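Local structure of uncharacterized protein MJ0690 (Methanocaldococcus jannaschii, 3K32) at residues M7-L12 with L29-H34; I97-Y102 with K130-I135; E152-E157 with T194-L199. The protein is of unknown function but is predicted to be a subunit of a tRNA methyltransferase, with a fold related to nucleotide-binding proteins of the HUP superfamily. All blocks are in the same frame, centred on the assembly; numbering follows the deposited sequence.

Contact 1: residues M7-L12 with L29-H34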
loop_
_atom_site.group_PDB
_atom_site.type_symbol
_atom_site.label_atom_id
_atom_site.label_comp_id
_atom_site.label_asym_id
_atom_site.label_seq_id
_atom_site.Cartn_x
_atom_site.Cartn_y
_atom_site.Cartn_z
HETATM N N MSE B 7 -8.159 16.970 -6.288
HETATM C CA MSE B 7 -8.754 16.346 -5.118
HETATM C C MSE B 7 -7.904 16.504 -3.846
HETATM O O MSE B 7 -6.763 16.059 -3.788
HETATM C CB MSE B 7 -8.996 14.870 -5.435
HETATM C CG MSE B 7 -9.763 14.096 -4.398
HETATM SE SE MSE B 7 -11.669 14.259 -4.636
HETATM C CE MSE B 7 -11.782 14.085 -6.582
ATOM N N ASP B 8 -8.465 17.141 -2.827
ATOM C CA ASP B 8 -7.772 17.244 -1.551
ATOM C C ASP B 8 -7.695 15.890 -0.823
ATOM O O ASP B 8 -8.518 15.000 -1.033
ATOM C CB ASP B 8 -8.445 18.280 -0.641
ATOM C CG ASP B 8 -8.244 19.720 -1.122
ATOM O OD1 ASP B 8 -7.342 19.959 -1.951
ATOM O OD2 ASP B 8 -8.989 20.616 -0.657
ATOM N N VAL B 9 -6.689 15.745 0.028
ATOM C CA VAL B 9 -6.644 14.643 0.966
ATOM C C VAL B 9 -5.915 15.069 2.229
ATOM O O VAL B 9 -4.932 15.794 2.184
ATOM C CB VAL B 9 -5.947 13.429 0.374
ATOM C CG1 VAL B 9 -4.606 13.816 -0.205
ATOM C CG2 VAL B 9 -5.781 12.379 1.445
ATOM N N HIS B 10 -6.412 14.630 3.369
ATOM C CA HIS B 10 -5.857 15.077 4.630
ATOM C C HIS B 10 -5.027 13.964 5.253
ATOM O O HIS B 10 -5.534 12.883 5.549
ATOM C CB HIS B 10 -6.973 15.591 5.546
ATOM C CG HIS B 10 -7.635 16.836 5.021
ATOM N ND1 HIS B 10 -8.670 16.795 4.108
ATOM C CD2 HIS B 10 -7.375 18.141 5.241
ATOM C CE1 HIS B 10 -9.028 18.029 3.805
ATOM N NE2 HIS B 10 -8.258 18.869 4.470
ATOM N N VAL B 11 -3.742 14.243 5.425
ATOM C CA VAL B 11 -2.762 13.228 5.766
ATOM C C VAL B 11 -2.234 13.400 7.184
ATOM O O VAL B 11 -1.496 14.336 7.469
ATOM C CB VAL B 11 -1.551 13.323 4.830
ATOM C CG1 VAL B 11 -0.625 12.123 5.026
ATOM C CG2 VAL B 11 -1.984 13.451 3.387
ATOM N N LEU B 12 -2.601 12.489 8.071
ATOM C CA LEU B 12 -1.955 12.439 9.371
ATOM C C LEU B 12 -0.466 12.368 9.123
ATOM O O LEU B 12 0.004 11.580 8.309
ATOM C CB LEU B 12 -2.432 11.229 10.162
ATOM C CG LEU B 12 -3.827 11.453 10.738
ATOM C CD1 LEU B 12 -4.548 10.140 10.973
ATOM C CD2 LEU B 12 -3.704 12.264 12.033
ATOM N N LEU B 29 0.305 11.129 -7.160
ATOM C CA LEU B 29 -0.939 10.648 -7.757
ATOM C C LEU B 29 -1.932 11.752 -8.129
ATOM O O LEU B 29 -3.036 11.474 -8.607
ATOM C CB LEU B 29 -1.605 9.621 -6.842
ATOM C CG LEU B 29 -0.709 8.421 -6.527
ATOM C CD1 LEU B 29 -1.341 7.535 -5.468
ATOM C CD2 LEU B 29 -0.382 7.615 -7.780
ATOM N N GLY B 30 -1.552 13.002 -7.905
ATOM C CA GLY B 30 -2.415 14.105 -8.284
ATOM C C GLY B 30 -3.264 14.705 -7.178
ATOM O O GLY B 30 -4.092 15.559 -7.446
ATOM N N TYR B 31 -3.055 14.283 -5.937
ATOM C CA TYR B 31 -3.824 14.837 -4.826
ATOM C C TYR B 31 -3.187 16.081 -4.262
ATOM O O TYR B 31 -1.966 16.213 -4.254
ATOM C CB TYR B 31 -3.922 13.855 -3.677
ATOM C CG TYR B 31 -4.751 12.629 -3.945
ATOM C CD1 TYR B 31 -6.113 12.658 -3.799
ATOM C CD2 TYR B 31 -4.156 11.427 -4.294
ATOM C CE1 TYR B 31 -6.864 11.543 -4.019
ATOM C CE2 TYR B 31 -4.906 10.309 -4.521
ATOM C CZ TYR B 31 -6.262 10.367 -4.377
ATOM O OH TYR B 31 -7.038 9.247 -4.597
ATOM N N ASN B 32 -4.014 16.980 -3.746
ATOM C CA ASN B 32 -3.485 18.060 -2.938
ATOM C C ASN B 32 -3.453 17.653 -1.461
ATOM O O ASN B 32 -4.491 17.631 -0.794
ATOM C CB ASN B 32 -4.308 19.315 -3.129
ATOM C CG ASN B 32 -3.598 20.532 -2.623
ATOM O OD1 ASN B 32 -2.390 20.495 -2.387
ATOM N ND2 ASN B 32 -4.334 21.623 -2.449
ATOM N N PRO B 33 -2.264 17.297 -0.953
ATOM C CA PRO B 33 -2.127 16.794 0.415
ATOM C C PRO B 33 -2.137 17.913 1.449
ATOM O O PRO B 33 -1.360 18.860 1.360
ATOM C CB PRO B 33 -0.742 16.125 0.412
ATOM C CG PRO B 33 -0.306 16.095 -1.009
ATOM C CD PRO B 33 -0.975 17.278 -1.650
ATOM N N HIS B 34 -3.033 17.802 2.418
ATOM C CA HIS B 34 -3.037 18.703 3.558
ATOM C C HIS B 34 -2.523 17.916 4.757
ATOM O O HIS B 34 -3.256 17.124 5.364
ATOM C CB HIS B 34 -4.441 19.256 3.793
ATOM C CG HIS B 34 -4.927 20.147 2.688
ATOM N ND1 HIS B 34 -5.110 19.698 1.396
ATOM C CD2 HIS B 34 -5.254 21.461 2.678
ATOM C CE1 HIS B 34 -5.531 20.696 0.639
ATOM N NE2 HIS B 34 -5.630 21.776 1.392
#

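Contact 2: residues I97-Y102 with K130-I135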
loop_
_atom_site.group_PDB
_atom_site.type_symbol
_atom_site.label_atom_id
_atom_site.label_comp_id
_atom_site.label_asym_id
_atom_site.label_seq_id
_atom_site.Cartn_x
_atom_site.Cartn_y
_atom_site.Cartn_z
ATOM N N ILE B 97 -12.748 10.659 14.831
ATOM C CA ILE B 97 -12.965 12.092 14.975
ATOM C C ILE B 97 -12.709 12.823 13.663
ATOM O O ILE B 97 -13.525 13.620 13.221
ATOM C CB ILE B 97 -12.063 12.691 16.077
ATOM C CG1 ILE B 97 -12.403 12.082 17.447
ATOM C CG2 ILE B 97 -12.202 14.204 16.113
ATOM C CD1 ILE B 97 -11.510 12.576 18.579
ATOM N N LEU B 98 -11.571 12.549 13.046
ATOM C CA LEU B 98 -11.200 13.234 11.818
ATOM C C LEU B 98 -12.122 12.865 10.666
ATOM O O LEU B 98 -12.357 13.668 9.770
ATOM C CB LEU B 98 -9.737 12.949 11.467
ATOM C CG LEU B 98 -8.710 13.802 12.227
ATOM C CD1 LEU B 98 -8.970 15.251 11.975
ATOM C CD2 LEU B 98 -8.791 13.558 13.718
ATOM N N ALA B 99 -12.672 11.660 10.709
ATOM C CA ALA B 99 -13.591 11.205 9.663
ATOM C C ALA B 99 -14.927 11.956 9.615
ATOM O O ALA B 99 -15.700 11.780 8.689
ATOM C CB ALA B 99 -13.827 9.703 9.772
ATOM N N ASP B 100 -15.216 12.764 10.630
ATOM C CA ASP B 100 -16.429 13.584 10.624
ATOM C C ASP B 100 -16.180 14.871 9.863
ATOM O O ASP B 100 -17.128 15.522 9.419
ATOM C CB ASP B 100 -16.917 13.906 12.055
ATOM C CG ASP B 100 -17.496 12.681 12.782
ATOM O OD1 ASP B 100 -18.179 11.860 12.140
ATOM O OD2 ASP B 100 -17.275 12.540 14.004
ATOM N N GLU B 101 -14.905 15.231 9.698
ATOM C CA GLU B 101 -14.538 16.510 9.090
ATOM C C GLU B 101 -13.947 16.415 7.681
ATOM O O GLU B 101 -14.103 17.338 6.895
ATOM C CB GLU B 101 -13.577 17.287 9.994
ATOM C CG GLU B 101 -14.227 17.874 11.237
ATOM C CD GLU B 101 -13.467 17.529 12.514
ATOM O OE1 GLU B 101 -14.126 17.250 13.540
ATOM O OE2 GLU B 101 -12.216 17.529 12.491
ATOM N N TYR B 102 -13.247 15.330 7.367
ATOM C CA TYR B 102 -12.601 15.226 6.061
ATOM C C TYR B 102 -12.974 13.912 5.404
ATOM O O TYR B 102 -12.806 12.846 5.986
ATOM C CB TYR B 102 -11.075 15.312 6.174
ATOM C CG TYR B 102 -10.579 16.414 7.067
ATOM C CD1 TYR B 102 -10.376 17.695 6.569
ATOM C CD2 TYR B 102 -10.306 16.176 8.409
ATOM C CE1 TYR B 102 -9.927 18.713 7.378
ATOM C CE2 TYR B 102 -9.853 17.190 9.226
ATOM C CZ TYR B 102 -9.670 18.457 8.702
ATOM O OH TYR B 102 -9.226 19.471 9.505
ATOM N N LYS B 130 -18.844 6.504 7.915
ATOM C CA LYS B 130 -18.500 7.915 7.854
ATOM C C LYS B 130 -18.593 8.426 6.430
ATOM O O LYS B 130 -18.415 9.611 6.180
ATOM C CB LYS B 130 -17.089 8.130 8.393
ATOM C CG LYS B 130 -16.893 7.595 9.793
ATOM C CD LYS B 130 -17.517 8.490 10.828
ATOM C CE LYS B 130 -17.057 8.098 12.241
ATOM N NZ LYS B 130 -17.690 8.931 13.302
ATOM N N ASN B 131 -18.894 7.524 5.504
ATOM C CA ASN B 131 -18.924 7.863 4.091
ATOM C C ASN B 131 -17.644 8.529 3.670
ATOM O O ASN B 131 -17.644 9.646 3.170
ATOM C CB ASN B 131 -20.076 8.792 3.762
ATOM C CG ASN B 131 -20.156 9.072 2.298
ATOM O OD1 ASN B 131 -19.720 8.267 1.499
ATOM N ND2 ASN B 131 -20.684 10.219 1.938
ATOM N N ILE B 132 -16.548 7.817 3.865
ATOM C CA ILE B 132 -15.235 8.403 3.739
ATOM C C ILE B 132 -14.279 7.475 2.986
ATOM O O ILE B 132 -14.516 6.258 2.887
ATOM C CB ILE B 132 -14.719 8.735 5.154
ATOM C CG1 ILE B 132 -14.710 10.242 5.369
ATOM C CG2 ILE B 132 -13.382 8.094 5.446
ATOM C CD1 ILE B 132 -13.904 10.611 6.558
ATOM N N GLN B 133 -13.233 8.064 2.416
ATOM C CA GLN B 133 -12.157 7.294 1.802
ATOM C C GLN B 133 -10.969 7.326 2.733
ATOM O O GLN B 133 -10.535 8.395 3.151
ATOM C CB GLN B 133 -11.744 7.864 0.443
ATOM C CG GLN B 133 -12.601 7.424 -0.726
ATOM C CD GLN B 133 -12.097 7.992 -2.040
ATOM O OE1 GLN B 133 -12.669 8.928 -2.585
ATOM N NE2 GLN B 133 -11.014 7.434 -2.547
ATOM N N TYR B 134 -10.463 6.144 3.056
ATOM C CA TYR B 134 -9.251 5.959 3.848
ATOM C C TYR B 134 -8.140 5.361 2.955
ATOM O O TYR B 134 -8.323 4.301 2.342
ATOM C CB TYR B 134 -9.567 5.017 5.006
ATOM C CG TYR B 134 -8.411 4.741 5.948
ATOM C CD1 TYR B 134 -7.760 5.780 6.617
ATOM C CD2 TYR B 134 -7.999 3.440 6.207
ATOM C CE1 TYR B 134 -6.725 5.522 7.491
ATOM C CE2 TYR B 134 -6.949 3.177 7.085
ATOM C CZ TYR B 134 -6.327 4.220 7.721
ATOM O OH TYR B 134 -5.293 3.958 8.567
ATOM N N ILE B 135 -7.002 6.047 2.879
ATOM C CA ILE B 135 -5.918 5.674 1.968
ATOM C C ILE B 135 -4.593 5.449 2.678
ATOM O O ILE B 135 -4.116 6.322 3.377
ATOM C CB ILE B 135 -5.676 6.755 0.913
ATOM C CG1 ILE B 135 -6.952 6.993 0.094
ATOM C CG2 ILE B 135 -4.457 6.366 0.050
ATOM C CD1 ILE B 135 -6.908 8.223 -0.778
#

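Contact 3: residues E152-E157 with T194-L199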
loop_
_atom_site.group_PDB
_atom_site.type_symbol
_atom_site.label_atom_id
_atom_site.label_comp_id
_atom_site.label_asym_id
_atom_site.label_seq_id
_atom_site.Cartn_x
_atom_site.Cartn_y
_atom_site.Cartn_z
ATOM N N GLU B 152 16.222 7.542 -1.631
ATOM C CA GLU B 152 16.182 8.073 -2.989
ATOM C C GLU B 152 15.546 9.458 -3.071
ATOM O O GLU B 152 15.948 10.280 -3.889
ATOM C CB GLU B 152 15.485 7.112 -3.939
ATOM C CG GLU B 152 16.449 6.374 -4.826
ATOM C CD GLU B 152 16.038 6.440 -6.275
ATOM O OE1 GLU B 152 16.309 7.469 -6.927
ATOM O OE2 GLU B 152 15.431 5.465 -6.762
ATOM N N PHE B 153 14.564 9.722 -2.218
ATOM C CA PHE B 153 13.885 11.016 -2.238
ATOM C C PHE B 153 14.515 12.042 -1.301
ATOM O O PHE B 153 14.546 13.232 -1.605
ATOM C CB PHE B 153 12.402 10.858 -1.893
ATOM C CG PHE B 153 11.548 10.451 -3.055
ATOM C CD1 PHE B 153 10.933 11.399 -3.837
ATOM C CD2 PHE B 153 11.362 9.119 -3.361
ATOM C CE1 PHE B 153 10.144 11.021 -4.900
ATOM C CE2 PHE B 153 10.580 8.736 -4.425
ATOM C CZ PHE B 153 9.968 9.685 -5.194
ATOM N N PHE B 154 15.021 11.586 -0.163
ATOM C CA PHE B 154 15.373 12.524 0.894
ATOM C C PHE B 154 16.835 12.556 1.286
ATOM O O PHE B 154 17.544 11.552 1.223
ATOM C CB PHE B 154 14.520 12.271 2.135
ATOM C CG PHE B 154 13.037 12.246 1.862
ATOM C CD1 PHE B 154 12.381 13.379 1.414
ATOM C CD2 PHE B 154 12.295 11.089 2.085
ATOM C CE1 PHE B 154 11.011 13.352 1.165
ATOM C CE2 PHE B 154 10.920 11.055 1.851
ATOM C CZ PHE B 154 10.275 12.185 1.385
ATOM N N ILE B 155 17.281 13.742 1.679
ATOM C CA ILE B 155 18.518 13.862 2.419
ATOM C C ILE B 155 18.187 13.567 3.874
ATOM O O ILE B 155 17.208 14.102 4.425
ATOM C CB ILE B 155 19.109 15.258 2.284
ATOM C CG1 ILE B 155 19.274 15.591 0.804
ATOM C CG2 ILE B 155 20.475 15.319 2.960
ATOM C CD1 ILE B 155 20.285 14.713 0.128
ATOM N N LEU B 156 18.979 12.698 4.492
ATOM C CA LEU B 156 18.642 12.194 5.821
ATOM C C LEU B 156 19.733 12.404 6.876
ATOM O O LEU B 156 20.921 12.525 6.553
ATOM C CB LEU B 156 18.289 10.712 5.730
ATOM C CG LEU B 156 17.130 10.383 4.794
ATOM C CD1 LEU B 156 16.988 8.861 4.627
ATOM C CD2 LEU B 156 15.844 11.020 5.315
ATOM N N GLU B 157 19.316 12.436 8.140
ATOM C CA GLU B 157 20.253 12.576 9.247
ATOM C C GLU B 157 19.657 11.998 10.509
ATOM O O GLU B 157 18.450 12.066 10.692
ATOM C CB GLU B 157 20.573 14.042 9.478
ATOM C CG GLU B 157 21.986 14.288 9.931
ATOM C CD GLU B 157 22.225 15.738 10.267
ATOM O OE1 GLU B 157 23.280 16.273 9.862
ATOM O OE2 GLU B 157 21.351 16.344 10.927
ATOM N N THR B 194 15.314 9.637 12.578
ATOM C CA THR B 194 15.964 10.101 11.360
ATOM C C THR B 194 15.229 11.335 10.866
ATOM O O THR B 194 14.011 11.326 10.716
ATOM C CB THR B 194 15.978 9.027 10.260
ATOM O OG1 THR B 194 16.732 7.896 10.709
ATOM C CG2 THR B 194 16.609 9.575 8.993
ATOM N N ARG B 195 15.976 12.403 10.635
ATOM C CA ARG B 195 15.405 13.662 10.181
ATOM C C ARG B 195 15.479 13.782 8.656
ATOM O O ARG B 195 16.538 13.594 8.053
ATOM C CB ARG B 195 16.126 14.839 10.850
ATOM C CG ARG B 195 15.555 16.206 10.522
ATOM C CD ARG B 195 16.224 17.301 11.349
ATOM N NE ARG B 195 16.113 17.020 12.781
ATOM C CZ ARG B 195 16.664 17.757 13.745
ATOM N NH1 ARG B 195 17.372 18.837 13.437
ATOM N NH2 ARG B 195 16.504 17.412 15.022
ATOM N N VAL B 196 14.338 14.072 8.043
ATOM C CA VAL B 196 14.328 14.506 6.663
ATOM C C VAL B 196 14.901 15.907 6.658
ATOM O O VAL B 196 14.272 16.844 7.154
ATOM C CB VAL B 196 12.897 14.557 6.083
ATOM C CG1 VAL B 196 12.881 15.342 4.782
ATOM C CG2 VAL B 196 12.357 13.150 5.864
ATOM N N VAL B 197 16.104 16.055 6.124
ATOM C CA VAL B 197 16.697 17.382 6.060
ATOM C C VAL B 197 16.465 18.069 4.708
ATOM O O VAL B 197 16.397 19.290 4.626
ATOM C CB VAL B 197 18.184 17.372 6.456
ATOM C CG1 VAL B 197 18.906 16.226 5.789
ATOM C CG2 VAL B 197 18.838 18.710 6.126
ATOM N N GLY B 198 16.302 17.285 3.652
ATOM C CA GLY B 198 16.061 17.873 2.354
ATOM C C GLY B 198 15.581 16.894 1.323
ATOM O O GLY B 198 15.402 15.701 1.603
ATOM N N LEU B 199 15.377 17.413 0.118
ATOM C CA LEU B 199 14.926 16.610 -1.019
ATOM C C LEU B 199 16.053 16.319 -1.991
ATOM O O LEU B 199 16.825 17.209 -2.329
ATOM C CB LEU B 199 13.853 17.357 -1.772
ATOM C CG LEU B 199 12.537 17.432 -1.032
ATOM C CD1 LEU B 199 11.651 18.493 -1.661
ATOM C CD2 LEU B 199 11.892 16.055 -1.095
#

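Contact 1: residues M7-L12 with L29-H34
The His34 ring meets Asp8 at its edge: CE1 lies 3.2 Å from Asp8 OD1, with the carboxylate well turned out of the ring plane. Asn32 O sits at the same rim, close to that plane, and accepts a hydrogen bond from His34 ND1 at 3.1 Å. This bond, bent at the hydrogen, helps hold the ring's rotation; chi1 of -66° places CG beside the backbone N, on the side of Asn32. The His10 ring runs alongside, its centroid 5.0 Å from that of His34 and the planes inclined at 38°, an oblique pair. Beyond it, His10 also meets the ring of Tyr102. The Tyr31 ring receives Met7 O near its plane at the edge, while Tyr31 CE1 touches Met7 CG at 3.9 Å; Met7, a selenomethionine, also packs on His148 of the second subunit. Val9 CG1 approaches Tyr31 CB to 3.5 Å, the two side chains crossing at about a right angle.

These residues join the two parallel strands of a beta-alpha-beta unit, strand 8-12, helix 17-28 and strand 32-39, in a Rossmann-like sheet. Gly30, with positive phi, closes the helix in a Schellman motif before the chain enters the second strand. In the backbone, Asn32 O is gripped from opposite faces of its carbonyl plane, by His34 ND1 and by Val9 N at 3.0 Å. His34 N gives Val9 O a nearly straight bond of 2.8 Å (177°), and Val11 N donates to His34 O at 2.9 Å. Asn32 ND2 makes a weak bond to Asp8 OD1, whereas Asn32 OD1 accepts from Lys59 NZ. On the Val9 and Pro33 face, Val11 CG2 reaches Pro33 CB, and helix 17-28 covers both valines through Leu26.

Contact 2: residues I97-Y102 with K130-I135
Ala99 packs against Lys130 where the C-terminal end of helix 84-98 and the residues after it meet the entry to strand 133-135, an outermost strand of the parallel sheet in this Rossmann-like fold. The close part is apolar and centres on one methyl group: Ala99 CB lies 3.7 Å from Lys130 CG. The approach of Ile132 is doubtful in detail, because the model brings its CD1 too near Tyr102 O, but its CB is directed toward the 97-102 segment, and the side chain also touches Leu105 of strand 104-106. The residues after the helix are held by Leu98 O, which accepts from Glu101 N at 3.0 Å and from Tyr102 N at 3.1 Å. Tyr102 OH is hydrogen-bonded to Lys61 NZ.

The outer side is looser and polar. Asp100 is exposed, and its backbone leads CB away from the partner segment, yet the carboxylate swings back to Lys130. The lysine chain bends once, at chi2 (-76°), and then runs extended past Ala99, Lys130 CD still 4.0 Å from Ala99 CB, before reaching the acid. A leucine in place of Lys130 would probably leave the Asp100 carboxylate without its charged mate. Glu96 gives the ammonium a second, long and weak ion pair. In the salt bridge, Lys130 NZ meets Asp100 OD1 at 3.2 Å on its syn side, 32° out of the carboxylate plane.

Contact 3: residues E152-E157 with T194-L199
Ile155 and Gly198 pair through the backbone near one end of a two-stranded antiparallel sheet. Ile155 N donates to Gly198 O at 2.7 Å. In return Ile155 O takes two donors, Val197 N at 2.8 Å and, weakly, Gly198 N at 3.4 Å. Two residues thus face one, a classic beta bulge, and Val197 has the near-helical backbone angles (phi -96°, psi -27°) expected of its first position. Past the bulge the register has shifted by one: Glu157 N reaches Arg195 O at 3.0 Å, and Arg195 N returns a bond to Glu157 O. Four CA-H...O contacts, among them Leu156 CA to Arg195 O, accompany these bonds.

The aromatic contacts belong to Phe154. One ring face carries CB of its neighbour Phe153 over the centre; the opposite face receives Val196 CG2, 4.1 Å above the plane and offset toward the rim. Gly198 O lies at the ring's edge, in plane, and Leu199 CD2 comes obliquely to Phe154 CE1 at 3.6 Å, the two side chains pointing the same way.

Aliphatic contacts fill the remainder. On the Phe154 face, Leu156 CB meets Thr194 CG2 at 3.8 Å, crossing obliquely. Ile155 CG2 touches Val197 CG1 at 3.4 Å on the exposed side, where Val197 chi1 of 45° sets its CG1 between its own backbone N and carbonyl carbon, close over Ile155 O.

Phe154 rests on Ser20 and Leu21 of helix 17-28, joining this small sheet to the helix of the beta-alpha-beta unit. Phe153, which ends helix 143-153, lies on Val24 and Lys28 of the same helix 17-28, makes a cation-pi contact with Lys201, and packs on Leu29 of the second subunit.

Overall arrangement
Contacts 1 and 2 belong to one parallel sheet, their centres 13 Å apart. They touch directly, His10 CE1 lying 3.1 Å from Tyr102 CD1 and Tyr31 OH 4.0 Å from Ile135 CD1. Contact 3 is separate: its centre is 21 Å from that of contact 1 and 30 Å from that of contact 2, with nearest atoms about 10 and 16 Å away. Helix 17-28 bridges the gap, taking Val9 and Val11 of contact 1 and Phe153 and Phe154 of contact 3. The Ser-Gly-Gly-Lys-Asp-Ser sequence that follows strand 8-12 and runs into the start of that helix resembles a PP-loop, consistent with a nucleotide (ATP) site there. All three contacts reach the second subunit.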